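PDB 3H4X: phosphatidylinositol-specific phospholipase C1, which belongs to the calcium-dependent phosphoinositide phospholipase C family and folds as a closed barrel of eight parallel strands with helices around it. Local coordinates for residues A[124-129]-A[189-194]; A[230-235]-A[256-261]; A[36-41]-A[60-65]. All blocks are in the same frame, centred on the assembly; numbering follows the deposited sequence. Where two conformers were deposited one is given.

In the fold
The three contacts sit on one curled sheet, whose eight parallel strands close into a TIM-like barrel. In chain order contact 3 comes first, where the loop after strand 31-36 meets strand 58-64; contact 1 pairs strands 124-130 and 189-195, and contact 2 pairs 232-236 with 258-262. Centres of contacts 1 and 3 lie about 10 Å apart, those of contacts 1 and 2 about 9 Å, and those of contacts 2 and 3 about 16 Å. Contact 1 is thus the middle piece: Lys127 forms a salt bridge with Asp260 of contact 2 and a long, weak ion pair with Glu60 of contact 3. Strands 58-64, 124-130, 189-195 and 258-262 thus bring Glu60, Lys127, Glu192 and Asp260 together at one place.

Contact 1 of 3, residues A[124-129]-A[189-194]; sequences ILLKIE and FLFELI. With EOH (ethanol), chain T.
Phe191 receives Leu126 over one face of its ring, with CD2 4.1 Å above the plane and displaced toward the rim, while CG1 of Ile128 comes in at the edge. The Phe189 ring is met obliquely by the same methyl, Leu126 CD2 lying 3.7 Å from Phe189 CD1. Branched aliphatic chains suit these positions, setting apolar carbons against the rings with no polar atom to satisfy. Met111 and Leu108 of helix 104-117 and Ile149 and Leu153 of helix 142-153 pack on the same side of the sheet. The two strands are neighbouring parallel staves of the barrel, joined by five backbone hydrogen bonds, from Leu190 N to Ile124 O at one end to Ile194 N to Ile128 O (3.0 Å) at the other. On the opposite face the extended Lys127 runs alongside Glu192, its CG 3.4 Å from Glu192 OE1, a buried oxygen with no polar partner in the model; Glu192 OE2 lies close to the like-charged Asp260 OD2. Lys127 NZ passes this carboxylate, donates a hydrogen bond to the ethanol oxygen (2.8 Å) and forms a salt bridge with Asp260. Ile194, with CG1 between its backbone N and carbonyl carbon (chi1 61°), brings CD1 within 3.7 Å of Lys127 CE.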
loop_
_atom_site.group_PDB
_atom_site.type_symbol
_atom_site.label_atom_id
_atom_site.label_comp_id
_atom_site.label_asym_id
_atom_site.label_seq_id
_atom_site.Cartn_x
_atom_site.Cartn_y
_atom_site.Cartn_z
ATOM N N ILE A 124 -0.368 7.823 5.852
ATOM C CA ILE A 124 -0.134 6.393 5.979
ATOM C C ILE A 124 -0.613 5.689 4.722
ATOM O O ILE A 124 -1.737 5.903 4.267
ATOM C CB ILE A 124 -0.833 5.807 7.224
ATOM C CG1 ILE A 124 -0.199 6.387 8.495
ATOM C CG2 ILE A 124 -0.760 4.286 7.217
ATOM C CD1 ILE A 124 -0.946 6.056 9.767
ATOM N N LEU A 125 0.258 4.859 4.158
ATOM C CA LEU A 125 -0.085 4.043 3.006
ATOM C C LEU A 125 -0.499 2.664 3.485
ATOM O O LEU A 125 0.269 1.979 4.172
ATOM C CB LEU A 125 1.113 3.932 2.061
ATOM C CG LEU A 125 0.929 3.042 0.826
ATOM C CD1 LEU A 125 -0.234 3.518 -0.039
ATOM C CD2 LEU A 125 2.212 2.967 0.004
ATOM N N LEU A 126 -1.723 2.275 3.148
ATOM C CA LEU A 126 -2.188 0.915 3.379
ATOM C C LEU A 126 -1.930 0.120 2.120
ATOM O O LEU A 126 -2.560 0.358 1.080
ATOM C CB LEU A 126 -3.683 0.883 3.677
ATOM C CG LEU A 126 -4.128 1.476 5.005
ATOM C CD1 LEU A 126 -3.206 1.032 6.126
ATOM C CD2 LEU A 126 -4.151 2.986 4.893
ATOM N N LYS A 127 -0.990 -0.808 2.204
ATOM C CA LYS A 127 -0.700 -1.672 1.088
ATOM C C LYS A 127 -1.578 -2.895 1.209
ATOM O O LYS A 127 -1.525 -3.613 2.207
ATOM C CB LYS A 127 0.766 -2.075 1.095
ATOM C CG LYS A 127 1.103 -3.144 0.080
ATOM C CD LYS A 127 2.577 -3.460 0.093
ATOM C CE LYS A 127 2.863 -4.740 -0.661
ATOM N NZ LYS A 127 4.325 -4.993 -0.772
ATOM N N ILE A 128 -2.390 -3.121 0.188
ATOM C CA ILE A 128 -3.331 -4.217 0.199
ATOM C C ILE A 128 -2.901 -5.256 -0.819
ATOM O O ILE A 128 -2.842 -4.972 -2.021
ATOM C CB ILE A 128 -4.729 -3.727 -0.192
ATOM C CG1 ILE A 128 -5.134 -2.509 0.648
ATOM C CG2 ILE A 128 -5.730 -4.878 -0.150
ATOM C CD1 ILE A 128 -5.226 -2.768 2.113
ATOM N N GLU A 129 -2.591 -6.458 -0.344
ATOM C CA GLU A 129 -2.429 -7.582 -1.247
ATOM C C GLU A 129 -3.765 -8.295 -1.348
ATOM O O GLU A 129 -4.290 -8.800 -0.348
ATOM C CB GLU A 129 -1.346 -8.551 -0.767
ATOM C CG GLU A 129 -1.214 -9.765 -1.688
ATOM C CD GLU A 129 -0.128 -10.746 -1.278
ATOM O OE1 GLU A 129 0.905 -10.317 -0.723
ATOM O OE2 GLU A 129 -0.298 -11.958 -1.536
ATOM N N PHE A 189 -4.916 9.010 4.375
ATOM C CA PHE A 189 -4.575 7.635 4.059
ATOM C C PHE A 189 -4.491 7.495 2.554
ATOM O O PHE A 189 -5.266 8.107 1.812
ATOM C CB PHE A 189 -5.656 6.675 4.553
ATOM C CG PHE A 189 -5.786 6.615 6.046
ATOM C CD1 PHE A 189 -4.784 6.065 6.829
ATOM C CD2 PHE A 189 -6.927 7.087 6.668
ATOM C CE1 PHE A 189 -4.916 6.007 8.210
ATOM C CE2 PHE A 189 -7.063 7.028 8.044
ATOM C CZ PHE A 189 -6.057 6.488 8.813
ATOM N N LEU A 190 -3.557 6.666 2.110
ATOM C CA LEU A 190 -3.482 6.268 0.720
ATOM C C LEU A 190 -3.549 4.751 0.679
ATOM O O LEU A 190 -3.233 4.083 1.668
ATOM C CB LEU A 190 -2.188 6.772 0.077
ATOM C CG LEU A 190 -2.025 8.299 0.037
ATOM C CD1 LEU A 190 -1.413 8.836 1.327
ATOM C CD2 LEU A 190 -1.188 8.727 -1.153
ATOM N N PHE A 191 -3.964 4.210 -0.461
ATOM C CA PHE A 191 -4.049 2.769 -0.632
ATOM C C PHE A 191 -3.274 2.338 -1.865
ATOM O O PHE A 191 -3.352 2.986 -2.911
ATOM C CB PHE A 191 -5.509 2.326 -0.776
ATOM C CG PHE A 191 -6.301 2.438 0.489
ATOM C CD1 PHE A 191 -6.455 1.343 1.321
ATOM C CD2 PHE A 191 -6.889 3.636 0.853
ATOM C CE1 PHE A 191 -7.169 1.440 2.495
ATOM C CE2 PHE A 191 -7.608 3.737 2.027
ATOM C CZ PHE A 191 -7.749 2.635 2.847
ATOM N N GLU A 192 -2.535 1.243 -1.728
ATOM C CA GLU A 192 -1.832 0.583 -2.828
ATOM C C GLU A 192 -2.412 -0.819 -2.974
ATOM O O GLU A 192 -2.654 -1.490 -1.973
ATOM C CB GLU A 192 -0.337 0.471 -2.504
ATOM C CG GLU A 192 0.451 -0.401 -3.481
ATOM C CD GLU A 192 1.789 -0.892 -2.935
ATOM O OE1 GLU A 192 2.157 -0.566 -1.783
ATOM O OE2 GLU A 192 2.475 -1.629 -3.679
ATOM N N LEU A 193 -2.646 -1.260 -4.205
ATOM C CA LEU A 193 -3.103 -2.625 -4.456
ATOM C C LEU A 193 -2.048 -3.423 -5.211
ATOM O O LEU A 193 -1.507 -2.943 -6.209
ATOM C CB LEU A 193 -4.373 -2.604 -5.310
ATOM C CG LEU A 193 -5.678 -2.251 -4.601
ATOM C CD1 LEU A 193 -6.742 -1.806 -5.593
ATOM C CD2 LEU A 193 -6.176 -3.440 -3.788
ATOM N N ILE A 194 -1.760 -4.639 -4.749
ATOM C CA ILE A 194 -0.990 -5.594 -5.549
ATOM C C ILE A 194 -1.751 -6.902 -5.688
ATOM O O ILE A 194 -2.591 -7.238 -4.845
ATOM C CB ILE A 194 0.423 -5.891 -4.977
ATOM C CG1 ILE A 194 0.348 -6.504 -3.574
ATOM C CG2 ILE A 194 1.296 -4.646 -5.006
ATOM C CD1 ILE A 194 1.624 -7.228 -3.168
HETATM C C1 EOH T . 4.854 -7.912 -1.927
HETATM C C2 EOH T . 5.138 -9.358 -2.325
HETATM O O EOH T . 4.711 -7.741 -0.532
#

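Contact 2 of 3, residues A[230-235]-A[256-261]; sequences TAFPAV and FVVFDG
Val235 carries both direct backbone hydrogen bonds of this parallel pairing: its N donates to Val258 O (2.9 Å), and its O accepts from Asp260 N (3.0 Å). Farther back the chains diverge, in keeping with the 45° angle between the short strand segments, and a water takes over. It donates to Pro233 O at 2.8 Å and accepts from Val257 N at 2.9 Å, bridging two backbone atoms too far apart to bond directly. Proline can serve here because the water needs only its C=O, while its CB packs against Phe256 CE1.

The apolar contacts fall into two groups. Val235 is wedged between two phenylalanines: its CG2 approaches Phe256 CD1 to 3.5 Å, and its CB lies 3.7 Å from Phe259 CD1. CG2 sits anti to the carbonyl carbon (chi1 -171° places CG1 anti to N), and this turns it to the Phe256 ring. The second group gathers round Val258, whose CG2 touches Phe232 CB at 3.8 Å and whose CG1 touches Ala234 CB at 3.7 Å.

Asp260 OD2 forms a salt bridge with Lys127 NZ, with the like-charged Glu192 OE2 close by. Strands 232-236 and 258-262 are adjacent parallel strands of the eight-stranded barrel; strand 189-195 flanks one side of the pair and strand 282-286 the other, while Tyr213, Ala214 and Leu217 of helix 209-222 pack on Pro233 and Phe256.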
loop_
_atom_site.group_PDB
_atom_site.type_symbol
_atom_site.label_atom_id
_atom_site.label_comp_id
_atom_site.label_asym_id
_atom_site.label_seq_id
_atom_site.Cartn_x
_atom_site.Cartn_y
_atom_site.Cartn_z
ATOM N N THR A 230 -10.312 5.077 -5.044
ATOM C CA THR A 230 -9.709 5.165 -3.715
ATOM C C THR A 230 -8.289 4.624 -3.598
ATOM O O THR A 230 -7.655 4.828 -2.567
ATOM C CB THR A 230 -10.564 4.443 -2.644
ATOM O OG1 THR A 230 -10.574 3.032 -2.905
ATOM C CG2 THR A 230 -11.988 4.988 -2.613
ATOM N N ALA A 231 -7.795 3.934 -4.623
ATOM C CA ALA A 231 -6.528 3.216 -4.499
ATOM C C ALA A 231 -5.662 3.317 -5.745
ATOM O O ALA A 231 -6.164 3.507 -6.855
ATOM C CB ALA A 231 -6.789 1.753 -4.167
ATOM N N PHE A 232 -4.358 3.168 -5.543
ATOM C CA PHE A 232 -3.392 3.142 -6.627
ATOM C C PHE A 232 -2.947 1.708 -6.891
ATOM O O PHE A 232 -2.359 1.069 -6.021
ATOM C CB PHE A 232 -2.176 3.976 -6.241
ATOM C CG PHE A 232 -2.465 5.440 -6.121
ATOM C CD1 PHE A 232 -2.305 6.275 -7.213
ATOM C CD2 PHE A 232 -2.899 5.987 -4.923
ATOM C CE1 PHE A 232 -2.568 7.624 -7.119
ATOM C CE2 PHE A 232 -3.169 7.341 -4.822
ATOM C CZ PHE A 232 -2.999 8.159 -5.922
ATOM N N PRO A 233 -3.229 1.188 -8.091
ATOM C CA PRO A 233 -2.729 -0.143 -8.409
ATOM C C PRO A 233 -1.228 -0.062 -8.664
ATOM O O PRO A 233 -0.749 0.896 -9.282
ATOM C CB PRO A 233 -3.473 -0.495 -9.697
ATOM C CG PRO A 233 -3.733 0.818 -10.336
ATOM C CD PRO A 233 -3.985 1.781 -9.207
ATOM N N ALA A 234 -0.492 -1.053 -8.177
ATOM C CA ALA A 234 0.947 -1.091 -8.347
ATOM C C ALA A 234 1.354 -2.199 -9.308
ATOM O O ALA A 234 0.661 -3.212 -9.442
ATOM C CB ALA A 234 1.624 -1.301 -7.002
ATOM N N VAL A 235 2.486 -1.999 -9.976
ATOM C CA VAL A 235 3.100 -3.051 -10.778
ATOM C C VAL A 235 4.017 -3.849 -9.860
ATOM O O VAL A 235 5.029 -3.344 -9.371
ATOM C CB VAL A 235 3.888 -2.488 -11.967
ATOM C CG1 VAL A 235 4.318 -3.623 -12.887
ATOM C CG2 VAL A 235 3.045 -1.467 -12.717
ATOM N N PHE A 256 -0.772 3.240 -13.736
ATOM C CA PHE A 256 0.194 2.702 -12.780
ATOM C C PHE A 256 1.286 3.731 -12.491
ATOM O O PHE A 256 2.099 4.045 -13.365
ATOM C CB PHE A 256 0.858 1.449 -13.345
ATOM C CG PHE A 256 -0.058 0.268 -13.483
ATOM C CD1 PHE A 256 -0.351 -0.533 -12.389
ATOM C CD2 PHE A 256 -0.599 -0.064 -14.713
ATOM C CE1 PHE A 256 -1.177 -1.635 -12.519
ATOM C CE2 PHE A 256 -1.425 -1.166 -14.846
ATOM C CZ PHE A 256 -1.714 -1.952 -13.746
ATOM N N VAL A 257 1.314 4.240 -11.264
ATOM C CA VAL A 257 2.367 5.168 -10.855
ATOM C C VAL A 257 3.051 4.692 -9.575
ATOM O O VAL A 257 3.799 5.438 -8.934
ATOM C CB VAL A 257 1.842 6.608 -10.692
ATOM C CG1 VAL A 257 1.325 7.133 -12.027
ATOM C CG2 VAL A 257 0.747 6.677 -9.630
ATOM N N VAL A 258 2.780 3.437 -9.219
ATOM C CA VAL A 258 3.340 2.787 -8.043
ATOM C C VAL A 258 3.908 1.442 -8.478
ATOM O O VAL A 258 3.307 0.742 -9.296
ATOM C CB VAL A 258 2.269 2.590 -6.946
ATOM C CG1 VAL A 258 2.880 1.968 -5.689
ATOM C CG2 VAL A 258 1.594 3.918 -6.629
ATOM N N PHE A 259 5.069 1.102 -7.932
ATOM C CA PHE A 259 5.805 -0.101 -8.299
ATOM C C PHE A 259 6.272 -0.748 -7.012
ATOM O O PHE A 259 6.630 -0.056 -6.062
ATOM C CB PHE A 259 6.982 0.270 -9.194
ATOM C CG PHE A 259 6.562 0.943 -10.459
ATOM C CD1 PHE A 259 6.410 0.214 -11.627
ATOM C CD2 PHE A 259 6.268 2.297 -10.474
ATOM C CE1 PHE A 259 5.990 0.833 -12.789
ATOM C CE2 PHE A 259 5.855 2.921 -11.635
ATOM C CZ PHE A 259 5.721 2.188 -12.795
ATOM N N ASP A 260 6.243 -2.072 -6.975
ATOM C CA ASP A 260 6.442 -2.803 -5.735
ATOM C C ASP A 260 7.242 -4.054 -6.059
ATOM O O ASP A 260 6.815 -4.876 -6.876
ATOM C CB ASP A 260 5.065 -3.156 -5.167
ATOM C CG ASP A 260 5.121 -3.725 -3.774
ATOM O OD1 ASP A 260 5.798 -4.750 -3.580
ATOM O OD2 ASP A 260 4.470 -3.149 -2.874
ATOM N N GLY A 261 8.415 -4.200 -5.451
ATOM C CA GLY A 261 9.272 -5.327 -5.788
ATOM C C GLY A 261 10.344 -5.574 -4.753
ATOM O O GLY A 261 10.546 -4.781 -3.835
HETATM O O HOH W 1 -1.054 3.610 -9.732
#

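Contact 3 of 3, residues A[36-41]-A[60-65]; sequences VHNAYE and ELDLWS. With EOH (ethanol), chain T.
At the C-terminal end of barrel strand 31-36 the chain leaves the sheet in a loop, makes a type I beta turn from Asn38 to Glu41, and folds back over the adjoining strand 58-64. The end of the strand and the loop together take up both backbone polar atoms of Glu60. Glu60 N donates to Val36 O (3.2 Å), the last step of the strand pairing, and Glu60 O accepts from Ala39 N (2.9 Å) in the plane of the carbonyl. The same oxygen lies in plane at the edge of the Tyr40 ring, 3.5 Å from CD2. With CG held between the backbone N and the carbonyl carbon (chi1 60°), the Tyr40 side chain spans from Glu60 O past Leu61 to Asp62. Its hydroxyl donates to Asp62 OD2 at 2.6 Å, coming to the anti side and 29° out of the carboxylate plane. A tyrosine suits the place, being long enough to reach the acid while its CB touches the leucine methyl CD2 (3.8 Å). The His37 and Glu60 ends also converge, though their modelled overlap is doubtful; an ethanol, also bonded to Lys127, gives Glu60 OE2 a weak hydrogen bond. Tyr40 thus ties the loop to Asp62 and probably limits how its carboxylate can turn.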
loop_
_atom_site.group_PDB
_atom_site.type_symbol
_atom_site.label_atom_id
_atom_site.label_comp_id
_atom_site.label_asym_id
_atom_site.label_seq_id
_atom_site.Cartn_x
_atom_site.Cartn_y
_atom_site.Cartn_z
ATOM N N VAL A 36 5.780 -1.888 7.489
ATOM C CA VAL A 36 5.713 -3.172 8.168
ATOM C C VAL A 36 4.813 -4.115 7.390
ATOM O O VAL A 36 3.640 -3.824 7.149
ATOM C CB VAL A 36 5.158 -3.040 9.598
ATOM C CG1 VAL A 36 5.051 -4.407 10.250
ATOM C CG2 VAL A 36 6.032 -2.122 10.422
ATOM N N HIS A 37 5.371 -5.252 7.000
ATOM C CA HIS A 37 4.622 -6.278 6.297
ATOM C C HIS A 37 3.661 -6.982 7.257
ATOM O O HIS A 37 3.976 -7.171 8.429
ATOM C CB HIS A 37 5.596 -7.285 5.680
ATOM C CG HIS A 37 4.952 -8.243 4.729
ATOM N ND1 HIS A 37 4.824 -9.590 4.995
ATOM C CD2 HIS A 37 4.385 -8.043 3.516
ATOM C CE1 HIS A 37 4.215 -10.179 3.981
ATOM N NE2 HIS A 37 3.935 -9.262 3.072
ATOM N N ASN A 38 2.487 -7.361 6.763
ATOM C CA ASN A 38 1.513 -8.100 7.575
ATOM C C ASN A 38 1.231 -7.449 8.930
ATOM O O ASN A 38 1.336 -8.093 9.978
ATOM C CB ASN A 38 1.973 -9.546 7.778
ATOM C CG ASN A 38 1.680 -10.425 6.586
ATOM O OD1 ASN A 38 1.378 -9.942 5.496
ATOM N ND2 ASN A 38 1.762 -11.733 6.791
ATOM N N ALA A 39 0.848 -6.175 8.891
ATOM C CA ALA A 39 0.672 -5.362 10.093
ATOM C C ALA A 39 -0.591 -5.713 10.879
ATOM O O ALA A 39 -0.788 -5.234 11.997
ATOM C CB ALA A 39 0.666 -3.889 9.718
ATOM N N TYR A 40 -1.434 -6.553 10.288
ATOM C CA TYR A 40 -2.693 -6.973 10.899
ATOM C C TYR A 40 -2.495 -8.208 11.776
ATOM O O TYR A 40 -3.447 -8.706 12.375
ATOM C CB TYR A 40 -3.708 -7.307 9.799
ATOM C CG TYR A 40 -3.207 -8.425 8.919
ATOM C CD1 TYR A 40 -3.465 -9.748 9.240
ATOM C CD2 TYR A 40 -2.422 -8.162 7.808
ATOM C CE1 TYR A 40 -2.983 -10.780 8.462
ATOM C CE2 TYR A 40 -1.929 -9.184 7.019
ATOM C CZ TYR A 40 -2.216 -10.498 7.354
ATOM O OH TYR A 40 -1.742 -11.551 6.602
ATOM N N GLU A 41 -1.269 -8.712 11.844
ATOM C CA GLU A 41 -1.006 -9.919 12.625
ATOM C C GLU A 41 -0.849 -9.611 14.110
ATOM O O GLU A 41 -0.057 -8.754 14.502
ATOM C CB GLU A 41 0.218 -10.661 12.087
ATOM C CG GLU A 41 -0.020 -11.259 10.710
ATOM C CD GLU A 41 1.051 -12.239 10.296
ATOM O OE1 GLU A 41 2.247 -11.937 10.495
ATOM O OE2 GLU A 41 0.691 -13.311 9.765
ATOM N N GLU A 60 0.867 -3.131 5.787
ATOM C CA GLU A 60 0.384 -4.057 4.777
ATOM C C GLU A 60 -0.711 -4.974 5.311
ATOM O O GLU A 60 -0.631 -5.473 6.440
ATOM C CB GLU A 60 1.554 -4.854 4.223
ATOM C CG GLU A 60 1.218 -5.713 3.030
ATOM C CD GLU A 60 2.435 -6.445 2.519
ATOM O OE1 GLU A 60 3.529 -6.249 3.093
ATOM O OE2 GLU A 60 2.301 -7.214 1.548
ATOM N N LEU A 61 -1.728 -5.174 4.476
ATOM C CA LEU A 61 -2.905 -5.984 4.787
ATOM C C LEU A 61 -3.129 -7.018 3.697
ATOM O O LEU A 61 -3.000 -6.706 2.511
ATOM C CB LEU A 61 -4.154 -5.104 4.830
ATOM C CG LEU A 61 -4.209 -3.955 5.826
ATOM C CD1 LEU A 61 -5.515 -3.195 5.689
ATOM C CD2 LEU A 61 -4.043 -4.482 7.237
ATOM N N ASP A 62 -3.496 -8.234 4.101
ATOM C CA ASP A 62 -3.858 -9.305 3.170
ATOM C C ASP A 62 -5.373 -9.492 3.179
ATOM O O ASP A 62 -5.952 -9.787 4.229
ATOM C CB ASP A 62 -3.184 -10.619 3.573
ATOM C CG ASP A 62 -1.677 -10.590 3.395
ATOM O OD1 ASP A 62 -1.186 -9.900 2.477
ATOM O OD2 ASP A 62 -0.977 -11.270 4.168
ATOM N N LEU A 63 -6.005 -9.315 2.020
ATOM C CA LEU A 63 -7.456 -9.433 1.887
ATOM C C LEU A 63 -7.839 -10.578 0.973
ATOM O O LEU A 63 -7.135 -10.893 0.013
ATOM C CB LEU A 63 -8.067 -8.157 1.310
ATOM C CG LEU A 63 -7.959 -6.882 2.132
ATOM C CD1 LEU A 63 -8.787 -5.786 1.476
ATOM C CD2 LEU A 63 -8.391 -7.105 3.577
ATOM N N TRP A 64 -8.992 -11.169 1.260
ATOM C CA TRP A 64 -9.540 -12.249 0.449
ATOM C C TRP A 64 -10.941 -11.877 -0.019
ATOM O O TRP A 64 -11.799 -11.536 0.800
ATOM C CB TRP A 64 -9.596 -13.546 1.253
ATOM C CG TRP A 64 -8.274 -13.985 1.784
ATOM C CD1 TRP A 64 -7.581 -13.437 2.827
ATOM C CD2 TRP A 64 -7.486 -15.081 1.311
ATOM N NE1 TRP A 64 -6.404 -14.120 3.023
ATOM C CE2 TRP A 64 -6.324 -15.136 2.107
ATOM C CE3 TRP A 64 -7.649 -16.022 0.290
ATOM C CZ2 TRP A 64 -5.333 -16.095 1.914
ATOM C CZ3 TRP A 64 -6.664 -16.973 0.103
ATOM C CH2 TRP A 64 -5.521 -17.001 0.909
ATOM N N SER A 65 -11.168 -11.948 -1.328
ATOM C CA SER A 65 -12.454 -11.570 -1.912
ATOM C C SER A 65 -13.289 -12.763 -2.354
ATOM O O SER A 65 -14.481 -12.614 -2.613
ATOM C CB SER A 65 -12.259 -10.683 -3.145
ATOM O OG SER A 65 -11.339 -9.635 -2.933
HETATM C C1 EOH T . 4.854 -7.912 -1.927
HETATM C C2 EOH T . 5.138 -9.358 -2.325
HETATM O O EOH T . 4.711 -7.741 -0.532
#